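PDB 4JP0: insecticidal crystal protein Cry35Ab1 from Bacillus thuringiensis, which forms, together with Cry34Ab1, a binary insecticidal toxin active on western corn rootworm larvae, with the midgut epithelium as the probable target. Local coordinates for residues P347-Y361 / I367-K379. Sequence-based numbering, arbitrary orientation.
Sequences PNHQQALLLLTNHSY and ITNIPKSTLIKLK. Unlike the reference sequence in segment 367-379: Ile376 (reference Lys).
Tyr361, the first residue of helix 361-368, sits as a knob among Lys372, Leu375, Ile376 and Lys379 of the next helix. The extended aliphatic chain of Lys372 crosses the tyrosine at about a right angle and brings CE to within 3.8 Å of Tyr361 CB. Leu375 slides past the tyrosine in the opposite direction, and its CB lies at the ring edge, near the ring plane, 3.8 Å from Tyr361 CD2. Ile376, which replaces a reference lysine, rests CG1 3.8 Å from Tyr361 CZ.

At the N-terminal end of helix 349-355 the His349 imidazole takes a CH-pi contact from Leu378, whose CD1 stands over one face, offset toward the rim and 4.2 Å from the ring centroid. The other methyl comes closer still, with Leu378 CD2 3.3 Å from His349 ND1. A chi1 of -63° sets CG of His349 beside its backbone N. The two side chains cross at about a right angle; Thr303 also touches this histidine.

Helices 349-355 and 372-379 cross nearly perpendicularly, at -88°, with helix 361-368 linking them. The three form a small C-terminal cluster of helices that follows strand 327-346, at one extremity of an elongated and otherwise mostly beta chain. Ala352 is buried here, its CB 3.7 Å from Leu375 CD2 and equally near Ile370 CD1. Pro347, preceded by a cis peptide, packs its CB on the same isoleucine.

Leu355 and Thr368 approach tip to tip, CD1 to CG2 at 3.6 Å, and Ile367 CG2 lies equally close to that leucine methyl. With OG1 of Thr368 between the backbone N and the carbonyl carbon (chi1 62°), the threonine methyl is left pointing at the leucine. OG1 accepts from Ile370 N in an ST turn and is also hydrogen-bonded to Val364 O.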
ATOM      1  N   PRO A 347     -26.647  23.302  21.771  1.00 26.17           N
ATOM      2  CA  PRO A 347     -25.569  23.497  22.747  1.00 26.58           C
ATOM      3  C   PRO A 347     -24.828  22.203  23.021  1.00 26.70           C
ATOM      4  O   PRO A 347     -25.420  21.130  22.886  1.00 27.18           O
ATOM      5  CB  PRO A 347     -26.315  23.950  24.015  1.00 26.19           C
ATOM      6  CG  PRO A 347     -27.610  24.451  23.539  1.00 26.76           C
ATOM      7  CD  PRO A 347     -27.970  23.595  22.327  1.00 26.44           C
ATOM      8  N   ASN A 348     -23.566  22.294  23.420  1.00 27.35           N
ATOM      9  CA  ASN A 348     -22.728  21.079  23.582  1.00 26.28           C
ATOM     10  C   ASN A 348     -22.941  20.377  24.931  1.00 26.55           C
ATOM     11  O   ASN A 348     -22.260  20.667  25.928  1.00 25.87           O
ATOM     12  CB  ASN A 348     -21.243  21.393  23.331  1.00 26.82           C
ATOM     13  CG  ASN A 348     -20.380  20.128  23.223  1.00 27.18           C
ATOM     14  OD1 ASN A 348     -20.770  19.051  23.676  1.00 27.73           O
ATOM     15  ND2 ASN A 348     -19.201  20.261  22.604  1.00 29.13           N
ATOM     16  N   HIS A 349     -23.892  19.447  24.951  1.00 27.30           N
ATOM     17  CA  HIS A 349     -24.239  18.719  26.158  1.00 28.17           C
ATOM     18  C   HIS A 349     -23.094  17.835  26.607  1.00 28.27           C
ATOM     19  O   HIS A 349     -22.910  17.635  27.800  1.00 27.10           O
ATOM     20  CB  HIS A 349     -25.475  17.837  25.963  1.00 29.18           C
ATOM     21  CG  HIS A 349     -26.733  18.585  25.657  1.00 31.65           C
ATOM     22  ND1 HIS A 349     -27.932  17.942  25.425  1.00 36.29           N
ATOM     23  CD2 HIS A 349     -26.996  19.911  25.564  1.00 33.56           C
ATOM     24  CE1 HIS A 349     -28.879  18.842  25.209  1.00 35.61           C
ATOM     25  NE2 HIS A 349     -28.337  20.044  25.276  1.00 33.08           N
ATOM     26  N   GLN A 350     -22.351  17.272  25.653  1.00 28.40           N
ATOM     27  CA  GLN A 350     -21.221  16.425  26.013  1.00 29.63           C
ATOM     28  C   GLN A 350     -20.112  17.236  26.692  1.00 28.60           C
ATOM     29  O   GLN A 350     -19.522  16.792  27.678  1.00 28.27           O
ATOM     30  CB  GLN A 350     -20.678  15.641  24.806  1.00 30.24           C
ATOM     31  CG  GLN A 350     -19.734  14.490  25.207  1.00 37.06           C
ATOM     32  CD  GLN A 350     -19.801  13.296  24.248  1.00 42.75           C
ATOM     33  OE1 GLN A 350     -20.874  12.981  23.714  1.00 46.97           O
ATOM     34  NE2 GLN A 350     -18.664  12.632  24.036  1.00 45.33           N
ATOM     35  N   GLN A 351     -19.808  18.410  26.159  1.00 27.78           N
ATOM     36  CA  GLN A 351     -18.801  19.237  26.798  1.00 27.40           C
ATOM     37  C   GLN A 351     -19.312  19.671  28.171  1.00 26.25           C
ATOM     38  O   GLN A 351     -18.555  19.702  29.142  1.00 24.72           O
ATOM     39  CB  GLN A 351     -18.465  20.471  25.975  1.00 28.11           C
ATOM     40  CG  GLN A 351     -17.418  21.335  26.657  1.00 31.14           C
ATOM     41  CD  GLN A 351     -17.323  22.714  26.072  1.00 35.94           C
ATOM     42  OE1 GLN A 351     -18.341  23.305  25.699  1.00 39.32           O
ATOM     43  NE2 GLN A 351     -16.104  23.246  25.991  1.00 36.83           N
ATOM     44  N   ALA A 352     -20.598  19.992  28.269  1.00 24.50           N
ATOM     45  CA  ALA A 352     -21.125  20.384  29.571  1.00 23.52           C
ATOM     46  C   ALA A 352     -20.937  19.300  30.667  1.00 23.52           C
ATOM     47  O   ALA A 352     -20.485  19.589  31.793  1.00 20.72           O
ATOM     48  CB  ALA A 352     -22.601  20.817  29.469  1.00 24.36           C
ATOM     49  N   LEU A 353     -21.312  18.059  30.363  1.00 23.48           N
ATOM     50  CA  LEU A 353     -21.131  16.994  31.367  1.00 24.68           C
ATOM     51  C   LEU A 353     -19.647  16.801  31.714  1.00 24.81           C
ATOM     52  O   LEU A 353     -19.267  16.525  32.873  1.00 24.45           O
ATOM     53  CB  LEU A 353     -21.710  15.668  30.859  1.00 26.25           C
ATOM     54  CG  LEU A 353     -23.207  15.734  30.510  1.00 28.14           C
ATOM     55  CD1 LEU A 353     -23.567  14.729  29.368  1.00 34.75           C
ATOM     56  CD2 LEU A 353     -24.077  15.501  31.727  1.00 31.15           C
ATOM     57  N   LEU A 354     -18.791  16.917  30.722  1.00 24.22           N
ATOM     58  CA  LEU A 354     -17.368  16.735  31.006  1.00 24.42           C
ATOM     59  C   LEU A 354     -16.888  17.863  31.918  1.00 23.83           C
ATOM     60  O   LEU A 354     -16.133  17.634  32.873  1.00 23.72           O
ATOM     61  CB  LEU A 354     -16.552  16.701  29.708  1.00 25.84           C
ATOM     62  CG  LEU A 354     -15.054  16.420  29.812  1.00 28.08           C
ATOM     63  CD1 LEU A 354     -14.797  15.126  30.566  1.00 28.14           C
ATOM     64  CD2 LEU A 354     -14.396  16.372  28.402  1.00 28.29           C
ATOM     65  N   LEU A 355     -17.326  19.081  31.625  1.00 21.77           N
ATOM     66  CA  LEU A 355     -16.913  20.214  32.417  1.00 21.84           C
ATOM     67  C   LEU A 355     -17.335  20.049  33.876  1.00 23.00           C
ATOM     68  O   LEU A 355     -16.651  20.528  34.794  1.00 21.91           O
ATOM     69  CB  LEU A 355     -17.522  21.495  31.875  1.00 22.17           C
ATOM     70  CG  LEU A 355     -16.879  22.096  30.619  1.00 24.15           C
ATOM     71  CD1 LEU A 355     -17.669  23.283  30.126  1.00 25.55           C
ATOM     72  CD2 LEU A 355     -15.426  22.488  30.894  1.00 25.28           C
ATOM     73  N   LEU A 356     -18.488  19.426  34.078  1.00 22.25           N
ATOM     74  CA  LEU A 356     -19.006  19.259  35.433  1.00 23.68           C
ATOM     75  C   LEU A 356     -18.126  18.358  36.326  1.00 22.64           C
ATOM     76  O   LEU A 356     -18.307  18.353  37.546  1.00 22.97           O
ATOM     77  CB  LEU A 356     -20.429  18.739  35.411  1.00 23.56           C
ATOM     78  CG  LEU A 356     -21.577  19.697  35.053  1.00 26.94           C
ATOM     79  CD1 LEU A 356     -22.887  18.867  34.983  1.00 27.68           C
ATOM     80  CD2 LEU A 356     -21.748  20.814  36.045  1.00 26.68           C
ATOM     81  N   THR A 357     -17.186  17.616  35.741  1.00 21.78           N
ATOM     82  CA  THR A 357     -16.305  16.771  36.561  1.00 21.30           C
ATOM     83  C   THR A 357     -15.231  17.559  37.294  1.00 20.95           C
ATOM     84  O   THR A 357     -14.524  17.023  38.155  1.00 20.99           O
ATOM     85  CB  THR A 357     -15.623  15.684  35.749  1.00 21.68           C
ATOM     86  OG1 THR A 357     -14.870  16.286  34.694  1.00 19.41           O
ATOM     87  CG2 THR A 357     -16.661  14.838  35.053  1.00 22.06           C
ATOM     88  N   ASN A 358     -15.056  18.815  36.960  1.00 20.43           N
ATOM     89  CA  ASN A 358     -14.132  19.685  37.697  1.00 20.33           C
ATOM     90  C   ASN A 358     -14.497  21.172  37.706  1.00 20.25           C
ATOM     91  O   ASN A 358     -13.671  22.006  37.842  1.00 18.92           O
ATOM     92  CB  ASN A 358     -12.691  19.460  37.266  1.00 20.60           C
ATOM     93  CG  ASN A 358     -12.413  19.873  35.831  1.00 20.83           C
ATOM     94  OD1 ASN A 358     -13.283  20.211  35.094  1.00 21.43           O
ATOM     95  ND2 ASN A 358     -11.169  19.828  35.464  1.00 20.56           N
ATOM     96  N   HIS A 359     -15.791  21.416  37.585  1.00 20.73           N
ATOM     97  CA  HIS A 359     -16.322  22.754  37.667  1.00 22.16           C
ATOM     98  C   HIS A 359     -17.624  22.705  38.422  1.00 23.55           C
ATOM     99  O   HIS A 359     -18.257  21.708  38.452  1.00 23.57           O
ATOM    100  CB  HIS A 359     -16.634  23.345  36.285  1.00 22.11           C
ATOM    101  CG  HIS A 359     -15.438  23.657  35.451  1.00 23.86           C
ATOM    102  ND1 HIS A 359     -14.720  22.696  34.799  1.00 22.27           N
ATOM    103  CD2 HIS A 359     -14.835  24.827  35.166  1.00 23.41           C
ATOM    104  CE1 HIS A 359     -13.739  23.254  34.136  1.00 25.32           C
ATOM    105  NE2 HIS A 359     -13.784  24.550  34.347  1.00 23.99           N
ATOM    106  N   SER A 360     -18.049  23.809  38.976  1.00 23.41           N
ATOM    107  CA  SER A 360     -19.372  23.827  39.568  1.00 26.33           C
ATOM    108  C   SER A 360     -20.483  24.067  38.519  1.00 27.43           C
ATOM    109  O   SER A 360     -20.216  24.440  37.430  1.00 27.98           O
ATOM    110  CB  SER A 360     -19.460  24.878  40.654  1.00 20.00           C
ATOM    111  OG  SER A 360     -19.261  26.115  40.121  1.00 20.00           O
ATOM    112  N   TYR A 361     -21.727  23.855  38.919  1.00 29.38           N
ATOM    113  CA  TYR A 361     -22.874  24.114  38.074  1.00 30.77           C
ATOM    114  C   TYR A 361     -22.845  25.533  37.617  1.00 31.36           C
ATOM    115  O   TYR A 361     -22.958  25.794  36.478  1.00 31.45           O
ATOM    116  CB  TYR A 361     -24.159  23.821  38.809  1.00 31.63           C
ATOM    117  CG  TYR A 361     -24.528  22.389  38.810  1.00 35.20           C
ATOM    118  CD1 TYR A 361     -24.546  21.652  39.949  1.00 38.21           C
ATOM    119  CD2 TYR A 361     -24.810  21.760  37.656  1.00 37.99           C
ATOM    120  CE1 TYR A 361     -24.864  20.351  39.914  1.00 39.63           C
ATOM    121  CE2 TYR A 361     -25.131  20.469  37.623  1.00 40.16           C
ATOM    122  CZ  TYR A 361     -25.168  19.766  38.734  1.00 39.50           C
ATOM    123  OH  TYR A 361     -25.479  18.479  38.641  1.00 40.54           O
ATOM    124  N   ILE A 367     -20.007  28.886  31.283  1.00 30.50           N
ATOM    125  CA  ILE A 367     -19.158  28.503  30.159  1.00 31.03           C
ATOM    126  C   ILE A 367     -19.943  28.042  28.935  1.00 31.23           C
ATOM    127  O   ILE A 367     -19.566  28.336  27.788  1.00 31.97           O
ATOM    128  CB  ILE A 367     -18.215  27.371  30.582  1.00 31.38           C
ATOM    129  CG1 ILE A 367     -17.229  27.878  31.644  1.00 32.06           C
ATOM    130  CG2 ILE A 367     -17.491  26.770  29.342  1.00 32.79           C
ATOM    131  CD1 ILE A 367     -16.444  26.776  32.313  1.00 31.33           C
ATOM    132  N   THR A 368     -21.035  27.326  29.165  1.00 29.94           N
ATOM    133  CA  THR A 368     -21.725  26.677  28.039  1.00 30.36           C
ATOM    134  C   THR A 368     -23.010  27.323  27.632  1.00 31.18           C
ATOM    135  O   THR A 368     -23.577  26.961  26.599  1.00 30.69           O
ATOM    136  CB  THR A 368     -22.083  25.261  28.417  1.00 29.67           C
ATOM    137  OG1 THR A 368     -22.975  25.301  29.539  1.00 25.65           O
ATOM    138  CG2 THR A 368     -20.845  24.513  28.918  1.00 29.43           C
ATOM    139  N   ASN A 369     -23.491  28.245  28.456  1.00 32.33           N
ATOM    140  CA  ASN A 369     -24.784  28.883  28.238  1.00 33.86           C
ATOM    141  C   ASN A 369     -25.941  27.960  28.528  1.00 33.65           C
ATOM    142  O   ASN A 369     -27.092  28.295  28.244  1.00 33.74           O
ATOM    143  CB  ASN A 369     -24.911  29.387  26.815  1.00 34.67           C
ATOM    144  CG  ASN A 369     -24.472  30.809  26.676  1.00 38.67           C
ATOM    145  OD1 ASN A 369     -23.272  31.100  26.633  1.00 41.85           O
ATOM    146  ND2 ASN A 369     -25.446  31.724  26.595  1.00 43.00           N
ATOM    147  N   ILE A 370     -25.647  26.797  29.095  1.00 32.60           N
ATOM    148  CA  ILE A 370     -26.713  25.855  29.447  1.00 31.66           C
ATOM    149  C   ILE A 370     -27.216  26.075  30.889  1.00 31.92           C
ATOM    150  O   ILE A 370     -26.417  26.085  31.816  1.00 32.03           O
ATOM    151  CB  ILE A 370     -26.197  24.436  29.249  1.00 30.27           C
ATOM    152  CG1 ILE A 370     -25.800  24.218  27.781  1.00 31.28           C
ATOM    153  CG2 ILE A 370     -27.218  23.428  29.649  1.00 30.67           C
ATOM    154  CD1 ILE A 370     -25.038  22.892  27.571  1.00 29.28           C
ATOM    155  N   PRO A 371     -28.527  26.244  31.079  1.00 31.96           N
ATOM    156  CA  PRO A 371     -29.100  26.519  32.411  1.00 32.27           C
ATOM    157  C   PRO A 371     -28.840  25.409  33.439  1.00 32.78           C
ATOM    158  O   PRO A 371     -28.780  24.237  33.075  1.00 32.03           O
ATOM    159  CB  PRO A 371     -30.617  26.609  32.136  1.00 32.20           C
ATOM    160  CG  PRO A 371     -30.751  26.826  30.660  1.00 32.47           C
ATOM    161  CD  PRO A 371     -29.554  26.191  30.018  1.00 32.31           C
ATOM    162  N   LYS A 372     -28.742  25.767  34.720  1.00 33.20           N
ATOM    163  CA  LYS A 372     -28.459  24.766  35.740  1.00 34.19           C
ATOM    164  C   LYS A 372     -29.489  23.640  35.773  1.00 34.18           C
ATOM    165  O   LYS A 372     -29.128  22.468  35.880  1.00 34.13           O
ATOM    166  CB  LYS A 372     -28.316  25.419  37.107  1.00 34.79           C
ATOM    167  CG  LYS A 372     -28.121  24.438  38.256  1.00 37.40           C
ATOM    168  CD  LYS A 372     -27.942  25.170  39.580  1.00 40.48           C
ATOM    169  CE  LYS A 372     -27.468  24.222  40.693  1.00 42.87           C
ATOM    170  NZ  LYS A 372     -27.226  24.900  42.046  1.00 42.97           N
ATOM    171  N   SER A 373     -30.771  23.971  35.631  1.00 33.91           N
ATOM    172  CA  SER A 373     -31.761  22.904  35.681  1.00 34.44           C
ATOM    173  C   SER A 373     -31.465  21.914  34.552  1.00 33.82           C
ATOM    174  O   SER A 373     -31.555  20.711  34.738  1.00 34.52           O
ATOM    175  CB  SER A 373     -33.190  23.448  35.577  1.00 34.43           C
ATOM    176  OG  SER A 373     -33.373  24.100  34.331  1.00 35.06           O
ATOM    177  N   THR A 374     -31.077  22.415  33.387  1.00 33.11           N
ATOM    178  CA  THR A 374     -30.789  21.523  32.271  1.00 32.49           C
ATOM    179  C   THR A 374     -29.561  20.690  32.554  1.00 32.93           C
ATOM    180  O   THR A 374     -29.507  19.507  32.195  1.00 32.94           O
ATOM    181  CB  THR A 374     -30.570  22.316  30.992  1.00 31.67           C
ATOM    182  OG1 THR A 374     -31.809  22.924  30.603  1.00 29.97           O
ATOM    183  CG2 THR A 374     -30.232  21.374  29.851  1.00 32.68           C
ATOM    184  N   LEU A 375     -28.557  21.323  33.158  1.00 33.37           N
ATOM    185  CA  LEU A 375     -27.324  20.623  33.519  1.00 34.34           C
ATOM    186  C   LEU A 375     -27.658  19.433  34.418  1.00 35.96           C
ATOM    187  O   LEU A 375     -27.099  18.342  34.287  1.00 35.77           O
ATOM    188  CB  LEU A 375     -26.366  21.574  34.220  1.00 33.19           C
ATOM    189  CG  LEU A 375     -25.716  22.600  33.308  1.00 32.05           C
ATOM    190  CD1 LEU A 375     -24.800  23.491  34.119  1.00 32.39           C
ATOM    191  CD2 LEU A 375     -24.972  21.944  32.132  1.00 27.25           C
ATOM    192  N   ILE A 376     -28.585  19.644  35.338  1.00 38.13           N
ATOM    193  CA  ILE A 376     -28.991  18.562  36.207  1.00 40.35           C
ATOM    194  C   ILE A 376     -29.764  17.475  35.441  1.00 41.89           C
ATOM    195  O   ILE A 376     -29.502  16.276  35.619  1.00 42.20           O
ATOM    196  CB  ILE A 376     -29.790  19.111  37.355  1.00 41.10           C
ATOM    197  CG1 ILE A 376     -28.887  20.021  38.201  1.00 41.14           C
ATOM    198  CG2 ILE A 376     -30.396  17.955  38.162  1.00 40.19           C
ATOM    199  CD1 ILE A 376     -29.605  20.691  39.369  1.00 40.40           C
ATOM    200  N   LYS A 377     -30.696  17.887  34.583  1.00 43.39           N
ATOM    201  CA  LYS A 377     -31.432  16.932  33.756  1.00 45.21           C
ATOM    202  C   LYS A 377     -30.451  16.115  32.934  1.00 46.08           C
ATOM    203  O   LYS A 377     -30.603  14.903  32.808  1.00 46.19           O
ATOM    204  CB  LYS A 377     -32.395  17.631  32.792  1.00 45.49           C
ATOM    205  CG  LYS A 377     -33.683  18.154  33.414  1.00 47.21           C
ATOM    206  CD  LYS A 377     -34.784  18.292  32.359  1.00 49.22           C
ATOM    207  CE  LYS A 377     -36.047  18.953  32.947  1.00 52.20           C
ATOM    208  NZ  LYS A 377     -37.324  18.245  32.606  1.00 51.97           N
ATOM    209  N   LEU A 378     -29.443  16.785  32.381  1.00 47.08           N
ATOM    210  CA  LEU A 378     -28.454  16.122  31.538  1.00 48.35           C
ATOM    211  C   LEU A 378     -27.767  15.010  32.309  1.00 50.15           C
ATOM    212  O   LEU A 378     -27.690  13.863  31.840  1.00 50.40           O
ATOM    213  CB  LEU A 378     -27.423  17.127  31.015  1.00 47.65           C
ATOM    214  CG  LEU A 378     -27.940  17.927  29.824  1.00 45.25           C
ATOM    215  CD1 LEU A 378     -27.050  19.115  29.537  1.00 42.59           C
ATOM    216  CD2 LEU A 378     -28.038  17.011  28.612  1.00 45.24           C
ATOM    217  N   LYS A 379     -27.271  15.364  33.490  1.00 52.15           N
ATOM    218  CA  LYS A 379     -26.617  14.414  34.368  1.00 54.76           C
ATOM    219  C   LYS A 379     -27.546  13.244  34.677  1.00 56.28           C
ATOM    220  O   LYS A 379     -27.093  12.107  34.841  1.00 56.86           O
ATOM    221  CB  LYS A 379     -26.223  15.080  35.695  1.00 54.59           C
ATOM    222  CG  LYS A 379     -25.305  14.204  36.542  1.00 55.76           C
ATOM    223  CD  LYS A 379     -25.754  14.143  37.980  1.00 58.11           C
ATOM    224  CE  LYS A 379     -24.883  13.212  38.808  1.00 59.87           C
ATOM    225  NZ  LYS A 379     -25.559  12.851  40.094  1.00 61.75           N
TER